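Local coordinates for putative sugar binding protein (Geobacillus stearothermophilus, PDB 6GT9) that binds galactose and probably serves as the glucose-galactose binding protein of a three-component sensing system linked to galactan utilization, at residues N135-A147 against R171-I185. Numbering follows the deposited sequence.
Sequences NYYAGFLAGRALA and RVRGFEDAVRQEKGI. With GAL (beta-D-galactopyranose), chain E.
With chi1 at -64° and the chain extended from CG to NE, the side chain of Arg171 runs past Asn135 and lays its guanidinium beside the Asn135 amide. NE and NH2 both give hydrogen bonds to Asn135 OD1 (2.9 Å from NE, 2.7 Å from NH2); OD1 lies in the guanidinium plane, while both nitrogens approach it from one face of the amide. This side-on grip helps fix the rotation of the guanidinium, whose NH1 and NH2 donate to O1 and O2 of the galactose. Asn135 is thus a second-shell residue that positions a sugar-binding arginine, its own ND2 bonded to Asp119 O. Shortening Arg171 to an alanine would probably deprive the sugar of two donors and leave Asn135 OD1 without its paired N-H groups. Farther along, segments 135-147 and 171-179 cross at -40° with a closest axis approach of 6.3 Å, a closeness that Gly139, Gly143 and Gly174 permit: a CB on any of them would clash with the facing helix. Backbones therefore meet directly, Gly139 CA lying 3.3 Å from Arg171 O in a CA-H...O contact. Tyr136 lays a ring face over Gly174 CA, and its OH meets Asp177 OD2 in a hydrogen bond whose very short length is doubtful; Asp177 OD1 is salt-bridged to Arg173 NE. Ala178 CB sits over the Phe140 ring, 3.8 Å from its centroid. Phe175 fits as a knob among Gly139, Ala142, Gly143 and Leu146, with Leu146 CD1 at its ring edge, 3.9 Å from CZ. Ile185, the first residue of strand 185-192, puts CD1 against Leu146 and Ala147 at the far end. Helices 135-149 and 166-179 pack together against the mixed sheet, Phe175 touching Val156 of strand 154-160 and stacking on Tyr218, Leu146 reaching Tyr242 of strand 242-246.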
ATOM      1  N   ASN A 135      -1.354  -0.727  -8.818  1.00 19.08           N
ATOM      2  CA  ASN A 135      -1.392  -1.829  -7.853  1.00 20.80           C
ATOM      3  C   ASN A 135      -1.638  -3.182  -8.519  1.00 20.12           C
ATOM      4  O   ASN A 135      -1.065  -4.194  -8.092  1.00 18.43           O
ATOM      5  CB  ASN A 135      -2.443  -1.535  -6.786  1.00 20.78           C
ATOM      6  CG  ASN A 135      -1.971  -0.491  -5.820  1.00 19.18           C
ATOM      7  OD1 ASN A 135      -0.919  -0.662  -5.188  1.00 17.29           O
ATOM      8  ND2 ASN A 135      -2.716   0.616  -5.707  1.00 19.15           N
ATOM      9  N   TYR A 136      -2.498  -3.227  -9.545  1.00 21.17           N
ATOM     10  CA  TYR A 136      -2.680  -4.469 -10.291  1.00 25.71           C
ATOM     11  C   TYR A 136      -1.351  -4.954 -10.842  1.00 22.66           C
ATOM     12  O   TYR A 136      -0.997  -6.133 -10.720  1.00 24.78           O
ATOM     13  CB  TYR A 136      -3.671  -4.285 -11.447  1.00 23.84           C
ATOM     14  CG  TYR A 136      -3.770  -5.559 -12.291  1.00 24.98           C
ATOM     15  CD1 TYR A 136      -4.661  -6.568 -11.948  1.00 29.52           C
ATOM     16  CD2 TYR A 136      -2.948  -5.767 -13.395  1.00 26.70           C
ATOM     17  CE1 TYR A 136      -4.748  -7.747 -12.693  1.00 28.71           C
ATOM     18  CE2 TYR A 136      -3.024  -6.950 -14.145  1.00 28.95           C
ATOM     19  CZ  TYR A 136      -3.935  -7.928 -13.787  1.00 27.31           C
ATOM     20  OH  TYR A 136      -4.034  -9.106 -14.504  1.00 28.30           O
ATOM     21  N   TYR A 137      -0.608  -4.049 -11.468  1.00 22.44           N
ATOM     22  CA  TYR A 137       0.622  -4.436 -12.143  1.00 27.76           C
ATOM     23  C   TYR A 137       1.727  -4.756 -11.147  1.00 25.33           C
ATOM     24  O   TYR A 137       2.568  -5.625 -11.409  1.00 21.48           O
ATOM     25  CB  TYR A 137       1.056  -3.319 -13.088  1.00 27.11           C
ATOM     26  CG  TYR A 137       2.282  -3.677 -13.880  1.00 35.67           C
ATOM     27  CD1 TYR A 137       2.260  -4.726 -14.793  1.00 30.82           C
ATOM     28  CD2 TYR A 137       3.482  -3.004 -13.683  1.00 34.93           C
ATOM     29  CE1 TYR A 137       3.391  -5.078 -15.516  1.00 40.49           C
ATOM     30  CE2 TYR A 137       4.625  -3.350 -14.407  1.00 45.24           C
ATOM     31  CZ  TYR A 137       4.569  -4.390 -15.322  1.00 35.98           C
ATOM     32  OH  TYR A 137       5.685  -4.743 -16.052  1.00 56.04           O
ATOM     33  N   ALA A 138       1.737  -4.071 -10.002  1.00 17.38           N
ATOM     34  CA  ALA A 138       2.632  -4.441  -8.908  1.00 15.11           C
ATOM     35  C   ALA A 138       2.469  -5.913  -8.537  1.00 18.57           C
ATOM     36  O   ALA A 138       3.454  -6.640  -8.380  1.00 18.03           O
ATOM     37  CB  ALA A 138       2.359  -3.555  -7.688  1.00 17.85           C
ATOM     38  N   GLY A 139       1.223  -6.368  -8.393  1.00 18.51           N
ATOM     39  CA  GLY A 139       0.996  -7.758  -8.020  1.00 20.41           C
ATOM     40  C   GLY A 139       1.360  -8.711  -9.142  1.00 22.15           C
ATOM     41  O   GLY A 139       1.902  -9.795  -8.903  1.00 22.87           O
ATOM     42  N   PHE A 140       1.079  -8.309 -10.383  1.00 20.97           N
ATOM     43  CA  PHE A 140       1.460  -9.104 -11.546  1.00 23.17           C
ATOM     44  C   PHE A 140       2.967  -9.326 -11.591  1.00 20.60           C
ATOM     45  O   PHE A 140       3.431 -10.443 -11.851  1.00 23.07           O
ATOM     46  CB  PHE A 140       0.970  -8.396 -12.812  1.00 24.27           C
ATOM     47  CG  PHE A 140       1.005  -9.246 -14.051  1.00 24.14           C
ATOM     48  CD1 PHE A 140       2.120  -9.254 -14.867  1.00 23.96           C
ATOM     49  CD2 PHE A 140      -0.099 -10.001 -14.423  1.00 29.23           C
ATOM     50  CE1 PHE A 140       2.145 -10.027 -16.036  1.00 28.38           C
ATOM     51  CE2 PHE A 140      -0.076 -10.782 -15.583  1.00 24.52           C
ATOM     52  CZ  PHE A 140       1.042 -10.783 -16.389  1.00 23.87           C
ATOM     53  N   LEU A 141       3.746  -8.270 -11.337  1.00 17.66           N
ATOM     54  CA  LEU A 141       5.197  -8.404 -11.258  1.00 22.66           C
ATOM     55  C   LEU A 141       5.610  -9.342 -10.136  1.00 23.74           C
ATOM     56  O   LEU A 141       6.551 -10.127 -10.297  1.00 22.64           O
ATOM     57  CB  LEU A 141       5.855  -7.038 -11.057  1.00 18.90           C
ATOM     58  CG  LEU A 141       5.756  -6.057 -12.230  1.00 24.88           C
ATOM     59  CD1 LEU A 141       6.387  -4.704 -11.858  1.00 25.99           C
ATOM     60  CD2 LEU A 141       6.385  -6.644 -13.510  1.00 24.09           C
ATOM     61  N   ALA A 142       4.954  -9.243  -8.976  1.00 20.72           N
ATOM     62  CA  ALA A 142       5.247 -10.181  -7.896  1.00 20.83           C
ATOM     63  C   ALA A 142       4.948 -11.609  -8.329  1.00 20.81           C
ATOM     64  O   ALA A 142       5.698 -12.537  -7.995  1.00 21.60           O
ATOM     65  CB  ALA A 142       4.444  -9.816  -6.640  1.00 20.37           C
ATOM     66  N   GLY A 143       3.872 -11.800  -9.098  1.00 21.08           N
ATOM     67  CA  GLY A 143       3.554 -13.135  -9.588  1.00 22.54           C
ATOM     68  C   GLY A 143       4.581 -13.653 -10.580  1.00 25.88           C
ATOM     69  O   GLY A 143       5.013 -14.807 -10.496  1.00 23.43           O
ATOM     70  N   ARG A 144       4.970 -12.813 -11.549  1.00 26.45           N
ATOM     71  CA  ARG A 144       6.061 -13.178 -12.452  1.00 27.37           C
ATOM     72  C   ARG A 144       7.312 -13.553 -11.672  1.00 27.88           C
ATOM     73  O   ARG A 144       7.973 -14.555 -11.975  1.00 22.81           O
ATOM     74  CB  ARG A 144       6.361 -12.020 -13.400  1.00 25.77           C
ATOM     75  CG  ARG A 144       5.354 -11.845 -14.531  1.00 27.76           C
ATOM     76  CD  ARG A 144       5.592 -12.873 -15.633  1.00 26.99           C
ATOM     77  NE  ARG A 144       4.788 -12.582 -16.824  1.00 28.15           N
ATOM     78  CZ  ARG A 144       3.658 -13.216 -17.116  1.00 29.71           C
ATOM     79  NH1 ARG A 144       3.220 -14.181 -16.313  1.00 30.95           N
ATOM     80  NH2 ARG A 144       2.978 -12.902 -18.208  1.00 29.39           N
ATOM     81  N   ALA A 145       7.638 -12.764 -10.648  1.00 21.81           N
ATOM     82  CA  ALA A 145       8.866 -12.986  -9.892  1.00 23.22           C
ATOM     83  C   ALA A 145       8.839 -14.330  -9.176  1.00 25.70           C
ATOM     84  O   ALA A 145       9.820 -15.086  -9.212  1.00 25.64           O
ATOM     85  CB  ALA A 145       9.071 -11.850  -8.888  1.00 21.83           C
ATOM     86  N   LEU A 146       7.731 -14.638  -8.493  1.00 21.94           N
ATOM     87  CA  LEU A 146       7.645 -15.911  -7.785  1.00 23.88           C
ATOM     88  C   LEU A 146       7.738 -17.083  -8.759  1.00 25.15           C
ATOM     89  O   LEU A 146       8.385 -18.099  -8.464  1.00 22.48           O
ATOM     90  CB  LEU A 146       6.348 -15.971  -6.973  1.00 26.11           C
ATOM     91  CG  LEU A 146       6.067 -17.231  -6.140  1.00 22.39           C
ATOM     92  CD1 LEU A 146       5.313 -16.870  -4.844  1.00 21.43           C
ATOM     93  CD2 LEU A 146       5.293 -18.282  -6.923  1.00 23.79           C
ATOM     94  N   ALA A 147       7.102 -16.957  -9.929  1.00 27.00           N
ATOM     95  CA  ALA A 147       7.147 -18.024 -10.927  1.00 24.79           C
ATOM     96  C   ALA A 147       8.559 -18.220 -11.463  1.00 28.15           C
ATOM     97  O   ALA A 147       8.988 -19.358 -11.692  1.00 25.76           O
ATOM     98  CB  ALA A 147       6.174 -17.722 -12.071  1.00 20.51           C
ATOM     99  N   ARG A 171      -3.484  -6.164  -5.944  1.00 20.58           N
ATOM    100  CA  ARG A 171      -2.186  -6.844  -5.865  1.00 19.36           C
ATOM    101  C   ARG A 171      -2.348  -8.354  -5.781  1.00 23.02           C
ATOM    102  O   ARG A 171      -1.498  -9.107  -6.281  1.00 19.99           O
ATOM    103  CB  ARG A 171      -1.390  -6.341  -4.661  1.00 21.32           C
ATOM    104  CG  ARG A 171      -1.010  -4.872  -4.741  1.00 22.51           C
ATOM    105  CD  ARG A 171      -0.536  -4.343  -3.390  1.00 17.55           C
ATOM    106  NE  ARG A 171      -0.408  -2.890  -3.444  1.00 20.34           N
ATOM    107  CZ  ARG A 171       0.061  -2.122  -2.468  1.00 21.29           C
ATOM    108  NH1 ARG A 171       0.454  -2.657  -1.315  1.00 14.03           N
ATOM    109  NH2 ARG A 171       0.108  -0.802  -2.652  1.00 22.50           N
ATOM    110  N   VAL A 172      -3.405  -8.818  -5.116  1.00 23.03           N
ATOM    111  CA  VAL A 172      -3.717 -10.242  -5.136  1.00 22.49           C
ATOM    112  C   VAL A 172      -4.121 -10.669  -6.539  1.00 24.34           C
ATOM    113  O   VAL A 172      -3.629 -11.674  -7.073  1.00 23.74           O
ATOM    114  CB  VAL A 172      -4.823 -10.567  -4.119  1.00 24.06           C
ATOM    115  CG1 VAL A 172      -5.281 -12.007  -4.282  1.00 24.45           C
ATOM    116  CG2 VAL A 172      -4.348 -10.284  -2.696  1.00 23.05           C
ATOM    117  N   ARG A 173      -5.034  -9.914  -7.153  1.00 21.11           N
ATOM    118  CA  ARG A 173      -5.592 -10.318  -8.438  1.00 27.03           C
ATOM    119  C   ARG A 173      -4.533 -10.313  -9.536  1.00 29.04           C
ATOM    120  O   ARG A 173      -4.523 -11.204 -10.396  1.00 27.53           O
ATOM    121  CB  ARG A 173      -6.768  -9.408  -8.797  1.00 30.53           C
ATOM    122  CG  ARG A 173      -7.479  -9.801 -10.082  1.00 37.07           C
ATOM    123  CD  ARG A 173      -8.041 -11.211  -9.963  1.00 44.82           C
ATOM    124  NE  ARG A 173      -8.303 -11.799 -11.274  1.00 52.07           N
ATOM    125  CZ  ARG A 173      -9.410 -11.585 -11.979  1.00 57.21           C
ATOM    126  NH1 ARG A 173     -10.361 -10.788 -11.504  1.00 57.76           N
ATOM    127  NH2 ARG A 173      -9.557 -12.159 -13.168  1.00 57.92           N
ATOM    128  N   GLY A 174      -3.625  -9.333  -9.519  1.00 22.26           N
ATOM    129  CA  GLY A 174      -2.542  -9.329 -10.492  1.00 24.21           C
ATOM    130  C   GLY A 174      -1.583 -10.492 -10.303  1.00 24.98           C
ATOM    131  O   GLY A 174      -1.096 -11.083 -11.274  1.00 23.52           O
ATOM    132  N   PHE A 175      -1.285 -10.828  -9.045  1.00 22.04           N
ATOM    133  CA  PHE A 175      -0.467 -12.004  -8.756  1.00 24.80           C
ATOM    134  C   PHE A 175      -1.098 -13.259  -9.335  1.00 24.22           C
ATOM    135  O   PHE A 175      -0.436 -14.048 -10.020  1.00 28.52           O
ATOM    136  CB  PHE A 175      -0.298 -12.133  -7.238  1.00 21.34           C
ATOM    137  CG  PHE A 175       0.443 -13.374  -6.794  1.00 22.09           C
ATOM    138  CD1 PHE A 175      -0.240 -14.555  -6.531  1.00 25.77           C
ATOM    139  CD2 PHE A 175       1.817 -13.343  -6.596  1.00 20.94           C
ATOM    140  CE1 PHE A 175       0.431 -15.692  -6.097  1.00 22.73           C
ATOM    141  CE2 PHE A 175       2.507 -14.485  -6.173  1.00 21.80           C
ATOM    142  CZ  PHE A 175       1.807 -15.657  -5.918  1.00 21.54           C
ATOM    143  N   GLU A 176      -2.390 -13.454  -9.062  1.00 26.11           N
ATOM    144  CA  GLU A 176      -3.097 -14.642  -9.517  1.00 27.34           C
ATOM    145  C   GLU A 176      -3.109 -14.742 -11.040  1.00 29.81           C
ATOM    146  O   GLU A 176      -2.903 -15.828 -11.602  1.00 27.72           O
ATOM    147  CB  GLU A 176      -4.516 -14.625  -8.948  1.00 26.38           C
ATOM    148  CG  GLU A 176      -4.560 -14.859  -7.436  1.00 27.17           C
ATOM    149  CD  GLU A 176      -5.922 -14.572  -6.826  1.00 32.42           C
ATOM    150  OE1 GLU A 176      -6.751 -13.909  -7.484  1.00 35.37           O
ATOM    151  OE2 GLU A 176      -6.163 -15.010  -5.675  1.00 36.82           O
ATOM    152  N   ASP A 177      -3.333 -13.621 -11.728  1.00 24.68           N
ATOM    153  CA  ASP A 177      -3.292 -13.646 -13.188  1.00 29.68           C
ATOM    154  C   ASP A 177      -1.906 -14.024 -13.692  1.00 26.43           C
ATOM    155  O   ASP A 177      -1.772 -14.735 -14.700  1.00 26.62           O
ATOM    156  CB  ASP A 177      -3.710 -12.288 -13.756  1.00 26.94           C
ATOM    157  CG  ASP A 177      -5.185 -11.984 -13.537  1.00 30.96           C
ATOM    158  OD1 ASP A 177      -5.962 -12.923 -13.263  1.00 32.53           O
ATOM    159  OD2 ASP A 177      -5.573 -10.803 -13.662  1.00 30.89           O
ATOM    160  N   ALA A 178      -0.858 -13.556 -13.009  1.00 26.45           N
ATOM    161  CA  ALA A 178       0.500 -13.782 -13.497  1.00 27.80           C
ATOM    162  C   ALA A 178       0.925 -15.244 -13.353  1.00 29.44           C
ATOM    163  O   ALA A 178       1.648 -15.763 -14.208  1.00 32.89           O
ATOM    164  CB  ALA A 178       1.486 -12.869 -12.771  1.00 25.45           C
ATOM    165  N   VAL A 179       0.511 -15.920 -12.275  1.00 31.46           N
ATOM    166  CA  VAL A 179       0.887 -17.318 -12.057  1.00 28.00           C
ATOM    167  C   VAL A 179      -0.135 -18.296 -12.617  1.00 32.20           C
ATOM    168  O   VAL A 179       0.041 -19.515 -12.464  1.00 33.25           O
ATOM    169  CB  VAL A 179       1.108 -17.614 -10.558  1.00 27.77           C
ATOM    170  CG1 VAL A 179       2.158 -16.674  -9.971  1.00 30.60           C
ATOM    171  CG2 VAL A 179      -0.211 -17.530  -9.778  1.00 23.33           C
ATOM    172  N   ARG A 180      -1.186 -17.805 -13.285  1.00 31.69           N
ATOM    173  CA  ARG A 180      -2.270 -18.690 -13.704  0.51 34.20           C
ATOM    174  C   ARG A 180      -1.831 -19.661 -14.792  1.00 32.88           C
ATOM    175  O   ARG A 180      -2.366 -20.771 -14.874  1.00 31.06           O
ATOM    176  CB  ARG A 180      -3.476 -17.877 -14.182  0.51 34.99           C
ATOM    177  CG  ARG A 180      -4.679 -18.728 -14.586  0.51 35.26           C
ATOM    178  CD  ARG A 180      -5.977 -17.927 -14.630  0.51 40.49           C
ATOM    179  NE  ARG A 180      -6.357 -17.376 -13.328  0.51 40.23           N
ATOM    180  CZ  ARG A 180      -6.492 -16.075 -13.086  0.51 37.04           C
ATOM    181  NH1 ARG A 180      -6.284 -15.203 -14.059  0.51 38.41           N
ATOM    182  NH2 ARG A 180      -6.841 -15.644 -11.882  0.51 34.68           N
ATOM    183  N   GLN A 181      -0.872 -19.277 -15.625  1.00 33.17           N
ATOM    184  CA  GLN A 181      -0.374 -20.184 -16.649  1.00 39.21           C
ATOM    185  C   GLN A 181       0.701 -21.135 -16.125  1.00 34.99           C
ATOM    186  O   GLN A 181       1.290 -21.865 -16.924  1.00 36.43           O
ATOM    187  CB  GLN A 181       0.162 -19.389 -17.850  1.00 38.07           C
ATOM    188  CG  GLN A 181       1.526 -18.743 -17.639  1.00 41.84           C
ATOM    189  CD  GLN A 181       1.496 -17.564 -16.674  1.00 44.24           C
ATOM    190  OE1 GLN A 181       0.433 -16.983 -16.399  1.00 44.97           O
ATOM    191  NE2 GLN A 181       2.670 -17.206 -16.147  1.00 39.82           N
ATOM    192  N   GLU A 182       0.972 -21.150 -14.816  1.00 31.45           N
ATOM    193  CA  GLU A 182       1.924 -22.091 -14.221  1.00 27.94           C
ATOM    194  C   GLU A 182       1.125 -23.172 -13.497  1.00 32.41           C
ATOM    195  O   GLU A 182       0.620 -22.954 -12.391  1.00 30.20           O
ATOM    196  CB  GLU A 182       2.901 -21.384 -13.282  1.00 26.63           C
ATOM    197  CG  GLU A 182       3.823 -20.368 -13.957  1.00 27.37           C
ATOM    198  CD  GLU A 182       5.072 -21.009 -14.547  1.00 29.28           C
ATOM    199  OE1 GLU A 182       6.045 -20.285 -14.862  1.00 27.14           O
ATOM    200  OE2 GLU A 182       5.080 -22.246 -14.696  1.00 28.76           O
ATOM    201  N   LYS A 183       1.024 -24.352 -14.130  1.00 30.01           N
ATOM    202  CA  LYS A 183       0.245 -25.451 -13.562  1.00 29.73           C
ATOM    203  C   LYS A 183       0.777 -25.883 -12.205  1.00 27.58           C
ATOM    204  O   LYS A 183       0.010 -26.375 -11.368  1.00 29.90           O
ATOM    205  CB  LYS A 183       0.249 -26.654 -14.513  1.00 40.32           C
ATOM    206  CG  LYS A 183      -0.777 -26.621 -15.640  1.00 45.07           C
ATOM    207  CD  LYS A 183      -0.565 -27.791 -16.633  1.00 45.41           C
ATOM    208  CE  LYS A 183      -0.871 -29.171 -16.025  1.00 53.61           C
ATOM    209  NZ  LYS A 183       0.255 -29.793 -15.248  1.00 53.60           N
ATOM    210  N   GLY A 184       2.083 -25.739 -11.975  1.00 26.65           N
ATOM    211  CA  GLY A 184       2.722 -26.181 -10.755  1.00 29.93           C
ATOM    212  C   GLY A 184       2.698 -25.197  -9.607  1.00 30.55           C
ATOM    213  O   GLY A 184       3.291 -25.458  -8.553  1.00 26.87           O
ATOM    214  N   ILE A 185       2.045 -24.054  -9.774  1.00 31.04           N
ATOM    215  CA  ILE A 185       1.834 -23.106  -8.687  1.00 23.92           C
ATOM    216  C   ILE A 185       0.377 -23.191  -8.277  1.00 26.99           C
ATOM    217  O   ILE A 185      -0.519 -22.990  -9.106  1.00 30.13           O
ATOM    218  CB  ILE A 185       2.196 -21.671  -9.092  1.00 25.55           C
ATOM    219  CG1 ILE A 185       3.703 -21.559  -9.311  1.00 25.00           C
ATOM    220  CG2 ILE A 185       1.751 -20.709  -8.003  1.00 23.46           C
ATOM    221  CD1 ILE A 185       4.117 -20.277  -9.935  1.00 25.75           C
TER
HETATM  222  C1  GAL E 401       1.641  -0.766   1.809  1.00 16.19           C
HETATM  223  C2  GAL E 401       0.420  -0.045   1.274  1.00 17.95           C
HETATM  224  C3  GAL E 401      -0.120   0.981   2.286  1.00 17.31           C
HETATM  225  C4  GAL E 401      -0.410   0.302   3.614  1.00 16.41           C
HETATM  226  C5  GAL E 401       0.802  -0.484   4.087  1.00 20.18           C
HETATM  227  C6  GAL E 401       0.506  -1.335   5.324  1.00 19.10           C
HETATM  228  O1  GAL E 401       2.087  -1.717   0.863  1.00 20.53           O
HETATM  229  O2  GAL E 401       0.728   0.654   0.060  1.00 16.36           O
HETATM  230  O3  GAL E 401      -1.339   1.490   1.839  1.00 18.48           O
HETATM  231  O4  GAL E 401      -1.529  -0.580   3.487  1.00 18.15           O
HETATM  232  O5  GAL E 401       1.321  -1.417   3.055  1.00 19.67           O
HETATM  233  O6  GAL E 401       1.701  -1.745   5.950  1.00 20.40           O